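Local coordinates for berberine bridge enzyme-like protein (Arabidopsis thaliana, PDB 5D79) that is a secreted FAD-dependent oxidoreductase of the berberine bridge enzyme family, involved in the plant's adaptation to salt stress, at residues A[195-208]-A[237-249]. Numbering follows the deposited sequence.
Sequences YGLAADNIIDALVV and GVILSWKVKLVDV. With FAD (flavin-adenine dinucleotide), chain E.
An antiparallel strand pair of the PCMH-type FAD-binding domain, 202-208 against 238-245, carries a classic beta bulge, in which L240 and S241 sit opposite the single residue L206 and the register shifts by one. L206 O takes the amide of L240 at 2.7 Å and, weakly, that of S241. Beyond the bulge V208 and V238 exchange backbone bonds in both directions, and I239, whose backbone polar atoms turn from 202-208 to the adenine of FAD, pairs with that base: its N donates a hydrogen bond to N1A (3.0 Å), while its O accepts one from N6A (2.8 Å). On the face bearing I202, A205 and V207, the indole of W242 is sandwiched off-centre between I202 CD1 and I239 CG2.

At the far end V247 sits over one face of the Y195 ring, its CB almost directly above the centre at 3.5 Å in a CH-pi contact. With CG anti to the carbonyl carbon (chi1 -70°), the ring reaches along V247 until OH bonds D248 O at 2.6 Å, in the carbonyl plane on a lone pair. With an alanine here, V247 would probably lose the ring that lies against it and D248 O would lose its hydroxyl donor. N201 ND2 ties the turn together, donating to Y195 O and L197 O.

Helix 179-184 packs on the W242 side through F183 and S184, helix 87-100 meets V208, V238 and L240, and strand 144-148 continues the sheet beside 238-248.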
loop_
_atom_site.group_PDB
_atom_site.type_symbol
_atom_site.label_atom_id
_atom_site.label_comp_id
_atom_site.label_asym_id
_atom_site.label_seq_id
_atom_site.Cartn_x
_atom_site.Cartn_y
_atom_site.Cartn_z
ATOM N N TYR A 195 3.438 14.341 -8.174
ATOM C CA TYR A 195 4.731 14.001 -7.600
ATOM C C TYR A 195 5.082 12.525 -7.681
ATOM O O TYR A 195 6.181 12.139 -7.303
ATOM C CB TYR A 195 4.784 14.453 -6.146
ATOM C CG TYR A 195 4.835 15.955 -6.002
ATOM C CD1 TYR A 195 5.862 16.685 -6.591
ATOM C CD2 TYR A 195 3.853 16.647 -5.293
ATOM C CE1 TYR A 195 5.924 18.070 -6.470
ATOM C CE2 TYR A 195 3.905 18.030 -5.170
ATOM C CZ TYR A 195 4.942 18.734 -5.760
ATOM O OH TYR A 195 5.017 20.099 -5.645
ATOM N N GLY A 196 4.169 11.701 -8.185
ATOM C CA GLY A 196 4.423 10.271 -8.301
ATOM C C GLY A 196 4.192 9.504 -7.012
ATOM O O GLY A 196 3.411 9.924 -6.155
ATOM N N LEU A 197 4.873 8.374 -6.867
ATOM C CA LEU A 197 4.660 7.503 -5.709
ATOM C C LEU A 197 5.578 7.932 -4.574
ATOM O O LEU A 197 6.504 8.716 -4.779
ATOM C CB LEU A 197 4.908 6.025 -6.066
ATOM C CG LEU A 197 4.197 5.433 -7.291
ATOM C CD1 LEU A 197 4.675 4.010 -7.554
ATOM C CD2 LEU A 197 2.690 5.466 -7.112
ATOM N N ALA A 198 5.323 7.423 -3.379
ATOM C CA ALA A 198 6.215 7.670 -2.248
ATOM C C ALA A 198 7.631 7.195 -2.577
ATOM O O ALA A 198 8.603 7.892 -2.310
ATOM C CB ALA A 198 5.688 6.977 -0.984
ATOM N N ALA A 199 7.725 6.016 -3.184
ATOM C CA ALA A 199 9.006 5.429 -3.568
ATOM C C ALA A 199 9.751 6.289 -4.583
ATOM O O ALA A 199 10.980 6.250 -4.666
ATOM C CB ALA A 199 8.792 4.027 -4.127
ATOM N N ASP A 200 9.002 7.065 -5.353
ATOM C CA ASP A 200 9.595 7.976 -6.320
ATOM C C ASP A 200 10.220 9.182 -5.648
ATOM O O ASP A 200 10.852 10.001 -6.318
ATOM C CB ASP A 200 8.547 8.442 -7.331
ATOM C CG ASP A 200 7.995 7.305 -8.165
ATOM O OD1 ASP A 200 8.661 6.251 -8.273
ATOM O OD2 ASP A 200 6.894 7.468 -8.714
ATOM N N ASN A 201 10.050 9.281 -4.327
ATOM C CA ASN A 201 10.453 10.464 -3.568
ATOM C C ASN A 201 11.318 10.141 -2.354
ATOM O O ASN A 201 11.243 10.789 -1.304
ATOM C CB ASN A 201 9.212 11.239 -3.144
ATOM C CG ASN A 201 8.489 11.848 -4.328
ATOM O OD1 ASN A 201 8.785 12.968 -4.727
ATOM N ND2 ASN A 201 7.554 11.103 -4.910
ATOM N N ILE A 202 12.154 9.134 -2.524
ATOM C CA ILE A 202 13.065 8.697 -1.480
ATOM C C ILE A 202 14.501 8.803 -1.979
ATOM O O ILE A 202 14.831 8.326 -3.066
ATOM C CB ILE A 202 12.730 7.268 -1.052
ATOM C CG1 ILE A 202 11.383 7.277 -0.317
ATOM C CG2 ILE A 202 13.864 6.690 -0.209
ATOM C CD1 ILE A 202 10.666 5.963 -0.285
ATOM N N ILE A 203 15.353 9.449 -1.192
ATOM C CA ILE A 203 16.671 9.830 -1.675
ATOM C C ILE A 203 17.836 9.135 -0.960
ATOM O O ILE A 203 18.986 9.276 -1.362
ATOM C CB ILE A 203 16.847 11.354 -1.566
ATOM C CG1 ILE A 203 16.498 11.824 -0.161
ATOM C CG2 ILE A 203 15.967 12.071 -2.583
ATOM C CD1 ILE A 203 16.836 13.279 0.093
ATOM N N ASP A 204 17.533 8.392 0.099
ATOM C CA ASP A 204 18.519 7.585 0.832
ATOM C C ASP A 204 17.724 6.665 1.752
ATOM O O ASP A 204 16.525 6.865 1.936
ATOM C CB ASP A 204 19.509 8.455 1.632
ATOM C CG ASP A 204 20.777 7.691 2.063
ATOM O OD1 ASP A 204 20.742 6.448 2.197
ATOM O OD2 ASP A 204 21.819 8.342 2.287
ATOM N N ALA A 205 18.377 5.661 2.323
ATOM C CA ALA A 205 17.684 4.699 3.163
ATOM C C ALA A 205 18.684 3.896 3.944
ATOM O O ALA A 205 19.841 3.818 3.570
ATOM C CB ALA A 205 16.818 3.776 2.319
ATOM N N LEU A 206 18.233 3.301 5.038
ATOM C CA LEU A 206 19.061 2.367 5.787
ATOM C C LEU A 206 18.428 0.993 5.695
ATOM O O LEU A 206 17.231 0.852 5.933
ATOM C CB LEU A 206 19.198 2.787 7.255
ATOM C CG LEU A 206 19.793 4.153 7.580
ATOM C CD1 LEU A 206 19.642 4.437 9.062
ATOM C CD2 LEU A 206 21.239 4.205 7.170
ATOM N N VAL A 207 19.217 -0.015 5.342
ATOM C CA VAL A 207 18.704 -1.379 5.297
ATOM C C VAL A 207 19.690 -2.363 5.970
ATOM O O VAL A 207 20.907 -2.210 5.868
ATOM C CB VAL A 207 18.396 -1.798 3.822
ATOM C CG1 VAL A 207 19.654 -1.771 2.974
ATOM C CG2 VAL A 207 17.726 -3.168 3.754
ATOM N N VAL A 208 19.161 -3.344 6.696
ATOM C CA VAL A 208 19.983 -4.448 7.177
ATOM C C VAL A 208 19.881 -5.605 6.189
ATOM O O VAL A 208 18.776 -6.091 5.910
ATOM C CB VAL A 208 19.569 -4.919 8.582
ATOM C CG1 VAL A 208 20.269 -6.240 8.951
ATOM C CG2 VAL A 208 19.858 -3.832 9.613
ATOM N N GLY A 237 15.606 -7.398 2.498
ATOM C CA GLY A 237 16.237 -7.116 3.777
ATOM C C GLY A 237 15.294 -6.558 4.825
ATOM O O GLY A 237 14.076 -6.674 4.699
ATOM N N VAL A 238 15.858 -5.971 5.878
ATOM C CA VAL A 238 15.060 -5.204 6.826
ATOM C C VAL A 238 15.394 -3.731 6.700
ATOM O O VAL A 238 16.446 -3.284 7.153
ATOM C CB VAL A 238 15.278 -5.631 8.286
ATOM C CG1 VAL A 238 14.305 -4.871 9.193
ATOM C CG2 VAL A 238 15.085 -7.128 8.438
ATOM N N ILE A 239 14.482 -2.983 6.089
ATOM C CA ILE A 239 14.671 -1.556 5.897
ATOM C C ILE A 239 14.426 -0.843 7.226
ATOM O O ILE A 239 13.361 -0.990 7.835
ATOM C CB ILE A 239 13.734 -0.998 4.797
ATOM C CG1 ILE A 239 13.792 -1.899 3.563
ATOM C CG2 ILE A 239 14.137 0.419 4.424
ATOM C CD1 ILE A 239 12.654 -1.717 2.613
ATOM N N LEU A 240 15.427 -0.084 7.676
ATOM C CA LEU A 240 15.383 0.544 8.983
ATOM C C LEU A 240 14.811 1.953 8.924
ATOM O O LEU A 240 14.122 2.400 9.860
ATOM C CB LEU A 240 16.778 0.577 9.596
ATOM C CG LEU A 240 17.390 -0.762 10.002
ATOM C CD1 LEU A 240 18.763 -0.518 10.594
ATOM C CD2 LEU A 240 16.495 -1.523 10.977
ATOM N N SER A 241 15.090 2.650 7.823
ATOM C CA SER A 241 14.722 4.054 7.731
ATOM C C SER A 241 14.655 4.540 6.281
ATOM O O SER A 241 15.343 4.008 5.410
ATOM C CB SER A 241 15.720 4.886 8.537
ATOM O OG SER A 241 15.176 6.143 8.860
ATOM N N TRP A 242 13.800 5.528 6.026
ATOM C CA TRP A 242 13.733 6.188 4.721
ATOM C C TRP A 242 14.245 7.609 4.858
ATOM O O TRP A 242 13.948 8.275 5.853
ATOM C CB TRP A 242 12.304 6.257 4.164
ATOM C CG TRP A 242 11.575 4.975 3.963
ATOM C CD1 TRP A 242 10.462 4.559 4.632
ATOM C CD2 TRP A 242 11.868 3.955 3.001
ATOM N NE1 TRP A 242 10.057 3.329 4.166
ATOM C CE2 TRP A 242 10.900 2.938 3.162
ATOM C CE3 TRP A 242 12.867 3.792 2.032
ATOM C CZ2 TRP A 242 10.895 1.778 2.383
ATOM C CZ3 TRP A 242 12.863 2.637 1.263
ATOM C CH2 TRP A 242 11.882 1.642 1.447
ATOM N N LYS A 243 14.990 8.088 3.866
ATOM C CA LYS A 243 15.244 9.526 3.775
ATOM C C LYS A 243 14.346 10.094 2.693
ATOM O O LYS A 243 14.556 9.844 1.511
ATOM C CB LYS A 243 16.716 9.853 3.485
ATOM C CG LYS A 243 17.022 11.344 3.683
ATOM C CD LYS A 243 18.500 11.666 3.563
ATOM C CE LYS A 243 18.723 13.169 3.659
ATOM N NZ LYS A 243 20.151 13.502 3.966
ATOM N N VAL A 244 13.328 10.839 3.117
ATOM C CA VAL A 244 12.326 11.361 2.198
ATOM C C VAL A 244 12.688 12.738 1.644
ATOM O O VAL A 244 13.430 13.509 2.255
ATOM C CB VAL A 244 10.919 11.434 2.870
ATOM C CG1 VAL A 244 10.474 10.060 3.320
ATOM C CG2 VAL A 244 10.914 12.407 4.038
ATOM N N LYS A 245 12.170 13.018 0.456
ATOM C CA LYS A 245 12.224 14.348 -0.118
ATOM C C LYS A 245 10.835 14.976 0.013
ATOM O O LYS A 245 9.858 14.451 -0.514
ATOM C CB LYS A 245 12.670 14.288 -1.583
ATOM C CG LYS A 245 13.010 15.631 -2.179
ATOM C CD LYS A 245 14.125 16.286 -1.386
ATOM C CE LYS A 245 14.088 17.787 -1.534
ATOM N NZ LYS A 245 15.213 18.410 -0.804
ATOM N N LEU A 246 10.744 16.086 0.737
ATOM C CA LEU A 246 9.467 16.777 0.920
ATOM C C LEU A 246 9.120 17.627 -0.306
ATOM O O LEU A 246 9.991 18.254 -0.897
ATOM C CB LEU A 246 9.506 17.642 2.182
ATOM C CG LEU A 246 9.790 16.892 3.498
ATOM C CD1 LEU A 246 9.847 17.836 4.702
ATOM C CD2 LEU A 246 8.790 15.748 3.743
ATOM N N VAL A 247 7.847 17.632 -0.692
ATOM C CA VAL A 247 7.429 18.293 -1.921
ATOM C C VAL A 247 6.603 19.519 -1.592
ATOM O O VAL A 247 6.043 19.630 -0.506
ATOM C CB VAL A 247 6.628 17.346 -2.842
ATOM C CG1 VAL A 247 7.509 16.173 -3.285
ATOM C CG2 VAL A 247 5.373 16.856 -2.155
ATOM N N ASP A 248 6.534 20.451 -2.531
ATOM C CA ASP A 248 5.926 21.739 -2.249
ATOM C C ASP A 248 4.442 21.713 -2.533
ATOM O O ASP A 248 3.988 21.110 -3.496
ATOM C CB ASP A 248 6.595 22.851 -3.063
ATOM C CG ASP A 248 8.097 22.915 -2.847
ATOM O OD1 ASP A 248 8.527 23.293 -1.745
ATOM O OD2 ASP A 248 8.855 22.598 -3.788
ATOM N N VAL A 249 3.696 22.367 -1.663
ATOM C CA VAL A 249 2.279 22.557 -1.857
ATOM C C VAL A 249 1.961 23.969 -1.457
ATOM O O VAL A 249 2.626 24.548 -0.598
ATOM C CB VAL A 249 1.401 21.566 -1.014
ATOM C CG1 VAL A 249 1.429 20.163 -1.598
ATOM C CG2 VAL A 249 1.813 21.549 0.445
HETATM P PA FAD E . 2.986 -4.606 6.753
HETATM O O1A FAD E . 2.064 -5.796 6.831
HETATM O O2A FAD E . 3.647 -4.287 8.074
HETATM O O5B FAD E . 4.073 -4.841 5.581
HETATM C C5B FAD E . 3.683 -5.317 4.300
HETATM C C4B FAD E . 4.835 -5.996 3.546
HETATM O O4B FAD E . 5.986 -5.174 3.612
HETATM C C3B FAD E . 5.192 -7.337 4.170
HETATM O O3B FAD E . 5.573 -8.273 3.184
HETATM C C2B FAD E . 6.358 -6.989 5.077
HETATM O O2B FAD E . 7.232 -8.084 5.283
HETATM C C1B FAD E . 7.009 -5.810 4.359
HETATM N N9A FAD E . 7.678 -4.841 5.254
HETATM C C8A FAD E . 7.121 -4.001 6.192
HETATM N N7A FAD E . 8.116 -3.274 6.762
HETATM C C5A FAD E . 9.297 -3.632 6.204
HETATM C C6A FAD E . 10.616 -3.223 6.402
HETATM N N6A FAD E . 10.892 -2.134 7.110
HETATM N N1A FAD E . 11.628 -3.793 5.655
HETATM C C2A FAD E . 11.336 -4.756 4.714
HETATM N N3A FAD E . 10.028 -5.159 4.526
HETATM C C4A FAD E . 9.027 -4.611 5.254
HETATM N N1 FAD E . -1.689 1.326 -0.631
HETATM C C2 FAD E . -1.653 2.361 -1.549
HETATM O O2 FAD E . -0.600 2.646 -2.132
HETATM N N3 FAD E . -2.808 3.093 -1.796
HETATM C C4 FAD E . -3.996 2.804 -1.145
HETATM O O4 FAD E . -4.967 3.545 -1.303
HETATM C C4X FAD E . -4.022 1.773 -0.204
HETATM N N5 FAD E . -5.151 1.539 0.567
HETATM C C5X FAD E . -5.054 0.731 1.690
HETATM C C6 FAD E . -6.085 0.667 2.625
HETATM C C7 FAD E . -5.976 -0.157 3.749
HETATM C C7M FAD E . -7.097 -0.227 4.742
HETATM C C8 FAD E . -4.807 -0.890 3.967
HETATM C C8M FAD E . -4.673 -1.801 5.152
HETATM C C9 FAD E . -3.779 -0.828 3.033
HETATM C C9A FAD E . -3.918 -0.061 1.872
HETATM N N10 FAD E . -2.911 -0.023 0.920
HETATM C C10 FAD E . -2.848 1.060 0.065
HETATM C "C1'" FAD E . -1.867 -1.095 0.874
HETATM C "C2'" FAD E . -0.643 -0.789 1.716
HETATM O "O2'" FAD E . 0.040 0.311 1.156
HETATM C "C3'" FAD E . 0.230 -2.038 1.731
HETATM O "O3'" FAD E . -0.467 -3.058 2.413
HETATM C "C4'" FAD E . 1.531 -1.818 2.461
HETATM O "O4'" FAD E . 2.486 -2.746 2.020
HETATM C "C5'" FAD E . 1.326 -2.076 3.937
HETATM O "O5'" FAD E . 2.423 -1.546 4.646
HETATM P P FAD E . 2.465 -1.788 6.230
HETATM O O1P FAD E . 3.822 -1.420 6.768
HETATM O O2P FAD E . 1.373 -1.013 6.924
HETATM O O3P FAD E . 2.094 -3.358 6.259
#